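Side-chain contacts in SPI-1 type 3 secretion system pilotin (Salmonella typhimurium, PDB 6XFJ), which acts as the pilot lipoprotein required to place the secretin InvG in the outer membrane, and so supports assembly of the injectisome, this chain being its C-terminal helical part: residues B[31-34]-B[39-42]; B[35-40]-B[71-76]; B[51-56]-B[77-82]. All blocks are in the same frame, centred on the assembly; numbering follows the deposited sequence.

Contact 1: B[31-34]-B[39-42]; sequences LTFF and QYMR
The thioether of M41 folds back over the end of helix 25-36: its CE lies 3.4 Å from the carbonyl O of F34, and its SD is 4.0 Å from F34 CB. The bend at chi2 (87°) places SD beside F34, and the one at chi3 (80°) turns CE toward the F34 carbonyl O. Measured to the F34 ring, SD stands 5.3 Å from the centroid and 67° off the ring normal, an oblique Met-aromatic contact. Y40 uses a different atom on the same ring. Its CB meets the edge of F34 nearly in plane, 3.8 Å from F34 CE1, and the two side chains run nearly perpendicular. One face of F34 is taken by its own neighbour F33, whose CD2 sits 3.7 Å above the plane over the ring centre. The F33 ring in turn reaches Y40 obliquely, F33 CZ to Y40 CE2 at 4.1 Å. L50 of helix 44-59 touches both F33 and Y40, and S15 of the second subunit packs on F34. F33, F34 and Y40 are buried, while M41 covers the F34 end of the helix. The arrangement is a tight turn between helix 25-36 and the short, weakly bonded helix 39-42, packed by aromatic side chains and a Met-aromatic contact.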
loop_
_atom_site.group_PDB
_atom_site.type_symbol
_atom_site.label_atom_id
_atom_site.label_comp_id
_atom_site.label_asym_id
_atom_site.label_seq_id
_atom_site.Cartn_x
_atom_site.Cartn_y
_atom_site.Cartn_z
ATOM N N LEU B 31 0.926 10.988 -4.164
ATOM C CA LEU B 31 1.069 12.460 -4.239
ATOM C C LEU B 31 2.351 12.866 -3.497
ATOM O O LEU B 31 3.111 13.719 -4.029
ATOM C CB LEU B 31 -0.175 13.132 -3.665
ATOM C CG LEU B 31 -0.136 14.644 -3.756
ATOM C CD1 LEU B 31 -0.032 15.135 -5.174
ATOM C CD2 LEU B 31 -1.371 15.244 -3.123
ATOM N N THR B 32 2.615 12.310 -2.311
ATOM C CA THR B 32 3.853 12.629 -1.560
ATOM C C THR B 32 5.076 12.369 -2.433
ATOM O O THR B 32 5.966 13.225 -2.566
ATOM C CB THR B 32 3.940 11.837 -0.256
ATOM O OG1 THR B 32 2.825 12.233 0.550
ATOM C CG2 THR B 32 5.214 12.119 0.522
ATOM N N PHE B 33 5.121 11.206 -3.062
ATOM C CA PHE B 33 6.284 10.828 -3.884
ATOM C C PHE B 33 6.481 11.873 -4.986
ATOM O O PHE B 33 7.592 12.361 -5.172
ATOM C CB PHE B 33 6.056 9.442 -4.507
ATOM C CG PHE B 33 7.154 9.142 -5.483
ATOM C CD1 PHE B 33 8.368 8.648 -5.053
ATOM C CD2 PHE B 33 7.018 9.498 -6.818
ATOM C CE1 PHE B 33 9.400 8.450 -5.961
ATOM C CE2 PHE B 33 8.043 9.266 -7.733
ATOM C CZ PHE B 33 9.224 8.768 -7.282
ATOM N N PHE B 34 5.421 12.240 -5.709
ATOM C CA PHE B 34 5.573 13.159 -6.868
ATOM C C PHE B 34 5.902 14.573 -6.402
ATOM O O PHE B 34 6.710 15.212 -7.036
ATOM C CB PHE B 34 4.368 13.060 -7.798
ATOM C CG PHE B 34 4.466 11.806 -8.624
ATOM C CD1 PHE B 34 5.442 11.678 -9.603
ATOM C CD2 PHE B 34 3.653 10.716 -8.360
ATOM C CE1 PHE B 34 5.565 10.507 -10.348
ATOM C CE2 PHE B 34 3.819 9.549 -9.072
ATOM C CZ PHE B 34 4.771 9.448 -10.042
ATOM N N GLN B 39 10.871 16.400 -10.942
ATOM C CA GLN B 39 11.442 16.058 -12.286
ATOM C C GLN B 39 10.455 15.234 -13.128
ATOM O O GLN B 39 10.409 15.368 -14.362
ATOM C CB GLN B 39 12.787 15.339 -12.159
ATOM C CG GLN B 39 13.451 15.015 -13.483
ATOM C CD GLN B 39 13.655 16.191 -14.422
ATOM O OE1 GLN B 39 13.865 17.352 -14.010
ATOM N NE2 GLN B 39 13.609 15.871 -15.715
ATOM N N TYR B 40 9.684 14.372 -12.498
ATOM C CA TYR B 40 8.714 13.518 -13.213
ATOM C C TYR B 40 7.540 14.307 -13.791
ATOM O O TYR B 40 6.855 13.762 -14.668
ATOM C CB TYR B 40 8.298 12.343 -12.340
ATOM C CG TYR B 40 9.490 11.485 -12.037
ATOM C CD1 TYR B 40 10.102 10.775 -13.060
ATOM C CD2 TYR B 40 9.980 11.331 -10.756
ATOM C CE1 TYR B 40 11.210 9.994 -12.802
ATOM C CE2 TYR B 40 11.068 10.512 -10.483
ATOM C CZ TYR B 40 11.711 9.860 -11.518
ATOM O OH TYR B 40 12.808 9.071 -11.249
ATOM N N MET B 41 7.304 15.536 -13.346
ATOM C CA MET B 41 6.297 16.423 -13.969
ATOM C C MET B 41 6.960 17.302 -15.039
ATOM O O MET B 41 6.233 17.845 -15.867
ATOM C CB MET B 41 5.620 17.290 -12.910
ATOM C CG MET B 41 4.627 16.509 -12.070
ATOM S SD MET B 41 5.360 15.682 -10.654
ATOM C CE MET B 41 5.436 17.104 -9.557
ATOM N N ARG B 42 8.294 17.445 -15.027
ATOM C CA ARG B 42 9.034 18.269 -16.003
ATOM C C ARG B 42 9.352 17.484 -17.276
ATOM O O ARG B 42 9.443 18.131 -18.339
ATOM C CB ARG B 42 10.305 18.799 -15.356
ATOM C CG ARG B 42 10.007 19.829 -14.282
ATOM C CD ARG B 42 11.223 20.648 -13.942
ATOM N NE ARG B 42 12.187 19.909 -13.138
ATOM C CZ ARG B 42 12.297 19.950 -11.805
ATOM N NH1 ARG B 42 11.478 20.684 -11.064
ATOM N NH2 ARG B 42 13.235 19.233 -11.214
#

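Contact 2: B[35-40]-B[71-76]; sequences QEHPQY and TLLAAH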
loop_
_atom_site.group_PDB
_atom_site.type_symbol
_atom_site.label_atom_id
_atom_site.label_comp_id
_atom_site.label_asym_id
_atom_site.label_seq_id
_atom_site.Cartn_x
_atom_site.Cartn_y
_atom_site.Cartn_z
ATOM N N GLN B 35 5.371 14.981 -5.250
ATOM C CA GLN B 35 5.721 16.318 -4.698
ATOM C C GLN B 35 7.216 16.359 -4.368
ATOM O O GLN B 35 7.823 17.439 -4.525
ATOM C CB GLN B 35 4.849 16.668 -3.492
ATOM C CG GLN B 35 3.400 16.882 -3.901
ATOM C CD GLN B 35 2.479 17.064 -2.715
ATOM O OE1 GLN B 35 2.739 16.551 -1.627
ATOM N NE2 GLN B 35 1.378 17.786 -2.912
ATOM N N GLU B 36 7.786 15.240 -3.912
ATOM C CA GLU B 36 9.220 15.107 -3.507
ATOM C C GLU B 36 10.107 14.956 -4.767
ATOM O O GLU B 36 11.325 15.041 -4.626
ATOM C CB GLU B 36 9.428 13.883 -2.594
ATOM C CG GLU B 36 8.950 14.025 -1.169
ATOM C CD GLU B 36 8.998 12.718 -0.388
ATOM O OE1 GLU B 36 9.344 11.676 -1.018
ATOM O OE2 GLU B 36 8.720 12.737 0.854
ATOM N N HIS B 37 9.521 14.594 -5.921
ATOM C CA HIS B 37 10.298 14.276 -7.151
ATOM C C HIS B 37 9.683 14.988 -8.347
ATOM O O HIS B 37 9.291 14.316 -9.311
ATOM C CB HIS B 37 10.365 12.757 -7.348
ATOM C CG HIS B 37 10.978 12.022 -6.212
ATOM N ND1 HIS B 37 10.236 11.628 -5.084
ATOM C CD2 HIS B 37 12.241 11.562 -6.027
ATOM C CE1 HIS B 37 11.049 10.995 -4.237
ATOM N NE2 HIS B 37 12.280 10.946 -4.787
ATOM N N PRO B 38 9.740 16.333 -8.400
ATOM C CA PRO B 38 9.060 17.102 -9.438
ATOM C C PRO B 38 9.675 16.965 -10.833
ATOM O O PRO B 38 9.048 17.389 -11.797
ATOM C CB PRO B 38 9.202 18.546 -8.943
ATOM C CG PRO B 38 10.420 18.518 -8.042
ATOM C CD PRO B 38 10.351 17.161 -7.371
ATOM N N GLN B 39 10.871 16.400 -10.942
ATOM C CA GLN B 39 11.442 16.058 -12.286
ATOM C C GLN B 39 10.455 15.234 -13.128
ATOM O O GLN B 39 10.409 15.368 -14.362
ATOM C CB GLN B 39 12.787 15.339 -12.159
ATOM C CG GLN B 39 13.451 15.015 -13.483
ATOM C CD GLN B 39 13.655 16.191 -14.422
ATOM O OE1 GLN B 39 13.865 17.352 -14.010
ATOM N NE2 GLN B 39 13.609 15.871 -15.715
ATOM N N TYR B 40 9.684 14.372 -12.498
ATOM C CA TYR B 40 8.714 13.518 -13.213
ATOM C C TYR B 40 7.540 14.307 -13.791
ATOM O O TYR B 40 6.855 13.762 -14.668
ATOM C CB TYR B 40 8.298 12.343 -12.340
ATOM C CG TYR B 40 9.490 11.485 -12.037
ATOM C CD1 TYR B 40 10.102 10.775 -13.060
ATOM C CD2 TYR B 40 9.980 11.331 -10.756
ATOM C CE1 TYR B 40 11.210 9.994 -12.802
ATOM C CE2 TYR B 40 11.068 10.512 -10.483
ATOM C CZ TYR B 40 11.711 9.860 -11.518
ATOM O OH TYR B 40 12.808 9.071 -11.249
ATOM N N THR B 71 7.390 1.448 -3.491
ATOM C CA THR B 71 7.653 0.910 -4.846
ATOM C C THR B 71 7.922 2.005 -5.857
ATOM O O THR B 71 8.746 1.791 -6.751
ATOM C CB THR B 71 6.550 -0.036 -5.248
ATOM O OG1 THR B 71 5.295 0.589 -5.164
ATOM C CG2 THR B 71 6.581 -1.289 -4.397
ATOM N N LEU B 72 7.292 3.157 -5.775
ATOM C CA LEU B 72 7.702 4.330 -6.592
ATOM C C LEU B 72 9.156 4.692 -6.291
ATOM O O LEU B 72 9.926 4.994 -7.169
ATOM C CB LEU B 72 6.750 5.503 -6.386
ATOM C CG LEU B 72 5.375 5.390 -7.018
ATOM C CD1 LEU B 72 4.429 6.421 -6.488
ATOM C CD2 LEU B 72 5.468 5.497 -8.556
ATOM N N LEU B 73 9.484 4.721 -4.994
ATOM C CA LEU B 73 10.846 5.132 -4.598
ATOM C C LEU B 73 11.857 4.095 -5.130
ATOM O O LEU B 73 12.881 4.476 -5.636
ATOM C CB LEU B 73 10.917 5.267 -3.083
ATOM C CG LEU B 73 12.160 5.957 -2.537
ATOM C CD1 LEU B 73 12.266 7.390 -2.977
ATOM C CD2 LEU B 73 12.159 5.898 -1.033
ATOM N N ALA B 74 11.534 2.802 -4.999
ATOM C CA ALA B 74 12.386 1.742 -5.593
ATOM C C ALA B 74 12.557 1.930 -7.108
ATOM O O ALA B 74 13.685 1.808 -7.594
ATOM C CB ALA B 74 11.848 0.383 -5.280
ATOM N N ALA B 75 11.488 2.266 -7.797
ATOM C CA ALA B 75 11.547 2.491 -9.256
ATOM C C ALA B 75 12.475 3.670 -9.566
ATOM O O ALA B 75 13.347 3.541 -10.437
ATOM C CB ALA B 75 10.157 2.699 -9.771
ATOM N N HIS B 76 12.345 4.728 -8.765
ATOM C CA HIS B 76 13.186 5.913 -8.942
ATOM C C HIS B 76 14.640 5.516 -8.730
ATOM O O HIS B 76 15.510 5.962 -9.488
ATOM C CB HIS B 76 12.702 6.954 -7.963
ATOM C CG HIS B 76 13.602 8.106 -7.801
ATOM N ND1 HIS B 76 13.764 9.062 -8.765
ATOM C CD2 HIS B 76 14.339 8.487 -6.721
ATOM C CE1 HIS B 76 14.592 10.001 -8.303
ATOM N NE2 HIS B 76 14.985 9.646 -7.061
#
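The H76 imidazole receives H37 over one face and Y40 at its edge. CD2 of H37 stands 3.5 Å above the H76 plane, offset toward the rim, and the two rings form an edge-to-face pair with centroids 4.5 Å apart and planes at 65°; H37 presents the edge. In the plane of the same ring, H76 ND1 meets Y40 OH at 2.7 Å. This short hydrogen bond, in which either atom could be the donor, also lies near the plane of the phenol, so the Y40 and H76 rings meet rim to rim, their planes at 83°. H76 CG lies anti to the backbone N (chi1 168°), which carries the imidazole out from helix 68-80 to the turn. L73, one helical turn earlier, adds an apolar contact: its CD1 is 4.0 Å from H37 NE2 and equally close to H37 CE1. The other nitrogen of H37, ND1, is hydrogen-bonded to the carbonyl O of F33, whose ring also stacks with H37; the bond and the stack probably limit the rotation of the imidazole that supplies the edge. Buried Y40 thus has its hydroxyl satisfied by H76. Together H37, Y40 and H76 make an aromatic cluster that includes the Y40-H76 hydrogen bond, joining the turn after helix 25-36 to helix 68-80 within the helical fold of this pilotin.

Contact 3: B[51-56]-B[77-82]; sequences MTEFKK and ERLQAL
Between 51-56 and 77-82 the nearest CA atoms are those of E53 and R78, 7.3 Å apart, and no direct hydrogen bond spans the two segments. E53 carries the contact with two parts of its side chain. Its methylene CG presses on the L79 isobutyl group, 3.4 Å from L79 CD2. Beyond CG the chain bends (chi2 -52°), and OE1 comes to lie 3.8 Å from R78 CB, alongside the aliphatic base of the arginine. The charged ends do not touch: E53 OE1 and R78 NH1 are 4.9 Å apart, and the carboxylate and guanidinium planes are turned by 57°. A water bridges the two ends, donating to E53 OE1 at 2.6 Å and to the E53 carbonyl O, and accepting from R78 NH1 at 2.8 Å. E53 OE2 also forms a salt bridge to K56 NZ at 3.0 Å, on the syn side but tilted out of the carboxylate plane. R78 NH2 forms a salt bridge with E60, just past helix 44-59. This is a surface helix-helix contact with one bridging water: L79 also packs on Q49 and L50, while F54, pointing away from 77-82, packs on I68, T71 and L72, earlier on helix 68-80, and on I18 of the second subunit.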
loop_
_atom_site.group_PDB
_atom_site.type_symbol
_atom_site.label_atom_id
_atom_site.label_comp_id
_atom_site.label_asym_id
_atom_site.label_seq_id
_atom_site.Cartn_x
_atom_site.Cartn_y
_atom_site.Cartn_z
ATOM N N MET B 51 7.397 4.847 -14.854
ATOM C CA MET B 51 6.243 3.932 -14.912
ATOM C C MET B 51 6.710 2.532 -15.404
ATOM O O MET B 51 6.245 1.512 -14.874
ATOM C CB MET B 51 5.106 4.471 -15.786
ATOM C CG MET B 51 4.404 5.655 -15.186
ATOM S SD MET B 51 3.657 5.322 -13.562
ATOM C CE MET B 51 4.961 5.873 -12.447
ATOM N N THR B 52 7.621 2.433 -16.377
ATOM C CA THR B 52 8.171 1.113 -16.782
ATOM C C THR B 52 8.865 0.451 -15.583
ATOM O O THR B 52 8.589 -0.772 -15.316
ATOM C CB THR B 52 9.177 1.285 -17.918
ATOM O OG1 THR B 52 8.420 1.823 -19.002
ATOM C CG2 THR B 52 9.865 -0.002 -18.314
ATOM N N GLU B 53 9.713 1.198 -14.851
ATOM C CA GLU B 53 10.460 0.569 -13.732
ATOM C C GLU B 53 9.462 0.193 -12.641
ATOM O O GLU B 53 9.623 -0.844 -12.014
ATOM C CB GLU B 53 11.556 1.468 -13.179
ATOM C CG GLU B 53 12.811 1.609 -13.961
ATOM C CD GLU B 53 13.455 0.297 -14.353
ATOM O OE1 GLU B 53 13.708 -0.568 -13.489
ATOM O OE2 GLU B 53 13.716 0.156 -15.520
ATOM N N PHE B 54 8.444 1.032 -12.410
ATOM C CA PHE B 54 7.411 0.771 -11.395
ATOM C C PHE B 54 6.621 -0.513 -11.690
ATOM O O PHE B 54 6.423 -1.349 -10.814
ATOM C CB PHE B 54 6.521 2.013 -11.374
ATOM C CG PHE B 54 5.361 1.970 -10.401
ATOM C CD1 PHE B 54 5.506 1.761 -9.019
ATOM C CD2 PHE B 54 4.111 2.280 -10.878
ATOM C CE1 PHE B 54 4.403 1.837 -8.182
ATOM C CE2 PHE B 54 3.021 2.357 -10.041
ATOM C CZ PHE B 54 3.183 2.167 -8.690
ATOM N N LYS B 55 6.243 -0.667 -12.963
ATOM C CA LYS B 55 5.507 -1.878 -13.386
ATOM C C LYS B 55 6.421 -3.103 -13.221
ATOM O O LYS B 55 5.907 -4.181 -12.858
ATOM C CB LYS B 55 5.017 -1.667 -14.816
ATOM C CG LYS B 55 3.846 -0.714 -14.891
ATOM C CD LYS B 55 3.538 -0.465 -16.348
ATOM C CE LYS B 55 2.559 0.641 -16.603
ATOM N NZ LYS B 55 2.473 0.912 -18.058
ATOM N N LYS B 56 7.716 -2.960 -13.443
ATOM C CA LYS B 56 8.614 -4.110 -13.183
ATOM C C LYS B 56 8.711 -4.401 -11.685
ATOM O O LYS B 56 8.712 -5.571 -11.282
ATOM C CB LYS B 56 9.989 -3.865 -13.756
ATOM C CG LYS B 56 10.033 -3.925 -15.276
ATOM C CD LYS B 56 11.416 -4.010 -15.815
ATOM C CE LYS B 56 12.096 -2.694 -15.749
ATOM N NZ LYS B 56 13.543 -2.830 -16.055
ATOM N N GLU B 77 14.923 4.816 -7.661
ATOM C CA GLU B 77 16.313 4.437 -7.335
ATOM C C GLU B 77 16.895 3.513 -8.380
ATOM O O GLU B 77 18.074 3.613 -8.685
ATOM C CB GLU B 77 16.365 3.811 -5.941
ATOM C CG GLU B 77 16.114 4.795 -4.819
ATOM C CD GLU B 77 16.214 4.275 -3.395
ATOM O OE1 GLU B 77 16.928 3.372 -3.177
ATOM O OE2 GLU B 77 15.627 4.890 -2.512
ATOM N N ARG B 78 16.071 2.622 -8.924
ATOM C CA ARG B 78 16.569 1.749 -9.990
ATOM C C ARG B 78 16.953 2.621 -11.217
ATOM O O ARG B 78 17.983 2.335 -11.877
ATOM C CB ARG B 78 15.562 0.666 -10.388
ATOM C CG ARG B 78 15.355 -0.382 -9.308
ATOM C CD ARG B 78 14.319 -1.418 -9.716
ATOM N NE ARG B 78 14.102 -2.398 -8.668
ATOM C CZ ARG B 78 13.452 -3.545 -8.822
ATOM N NH1 ARG B 78 12.950 -3.860 -10.005
ATOM N NH2 ARG B 78 13.280 -4.339 -7.780
ATOM N N LEU B 79 16.157 3.636 -11.553
ATOM C CA LEU B 79 16.506 4.572 -12.640
ATOM C C LEU B 79 17.830 5.250 -12.308
ATOM O O LEU B 79 18.636 5.407 -13.223
ATOM C CB LEU B 79 15.431 5.635 -12.818
ATOM C CG LEU B 79 14.167 5.165 -13.515
ATOM C CD1 LEU B 79 13.254 6.346 -13.811
ATOM C CD2 LEU B 79 14.521 4.450 -14.808
ATOM N N GLN B 80 18.004 5.724 -11.071
ATOM C CA GLN B 80 19.231 6.457 -10.728
ATOM C C GLN B 80 20.452 5.544 -10.809
ATOM O O GLN B 80 21.550 6.080 -11.042
ATOM C CB GLN B 80 19.081 7.053 -9.333
ATOM C CG GLN B 80 18.078 8.191 -9.263
ATOM C CD GLN B 80 18.265 9.082 -8.066
ATOM O OE1 GLN B 80 18.177 10.306 -8.156
ATOM N NE2 GLN B 80 18.546 8.471 -6.937
ATOM N N ALA B 81 20.307 4.241 -10.568
ATOM C CA ALA B 81 21.448 3.313 -10.394
ATOM C C ALA B 81 21.879 2.773 -11.742
ATOM O O ALA B 81 22.881 2.024 -11.748
ATOM C CB ALA B 81 21.122 2.170 -9.477
ATOM N N LEU B 82 21.190 3.130 -12.835
ATOM C CA LEU B 82 21.568 2.664 -14.195
ATOM C C LEU B 82 22.891 3.312 -14.621
ATOM O O LEU B 82 23.526 2.724 -15.551
ATOM C CB LEU B 82 20.433 2.972 -15.182
ATOM C CG LEU B 82 19.301 1.947 -15.192
ATOM C CD1 LEU B 82 18.044 2.537 -15.817
ATOM C CD2 LEU B 82 19.725 0.664 -15.923
HETATM O O HOH W 1 12.247 -1.981 -11.947
#

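Overall arrangement
From the N terminus, contact 1 comes first and closes the shortest loop, with four residues between 31-34 and 39-42. Contact 2 starts at 35-40, overlapping contact 1 in Q39 and Y40, and spans 30 residues to reach 71-76. Contact 3 opens inside that span at 51-56 and ends beyond it at 77-82, so contacts 2 and 3 cross, whereas contacts 1 and 3 are in series. Helix 68-80 serves both longer contacts, packing both on the turn after helix 25-36 and on helix 44-59. Direct packing joins the three: F33 to L72 and H76, F54 to T71 and L72, and Y40 to L79. All three also border the second subunit.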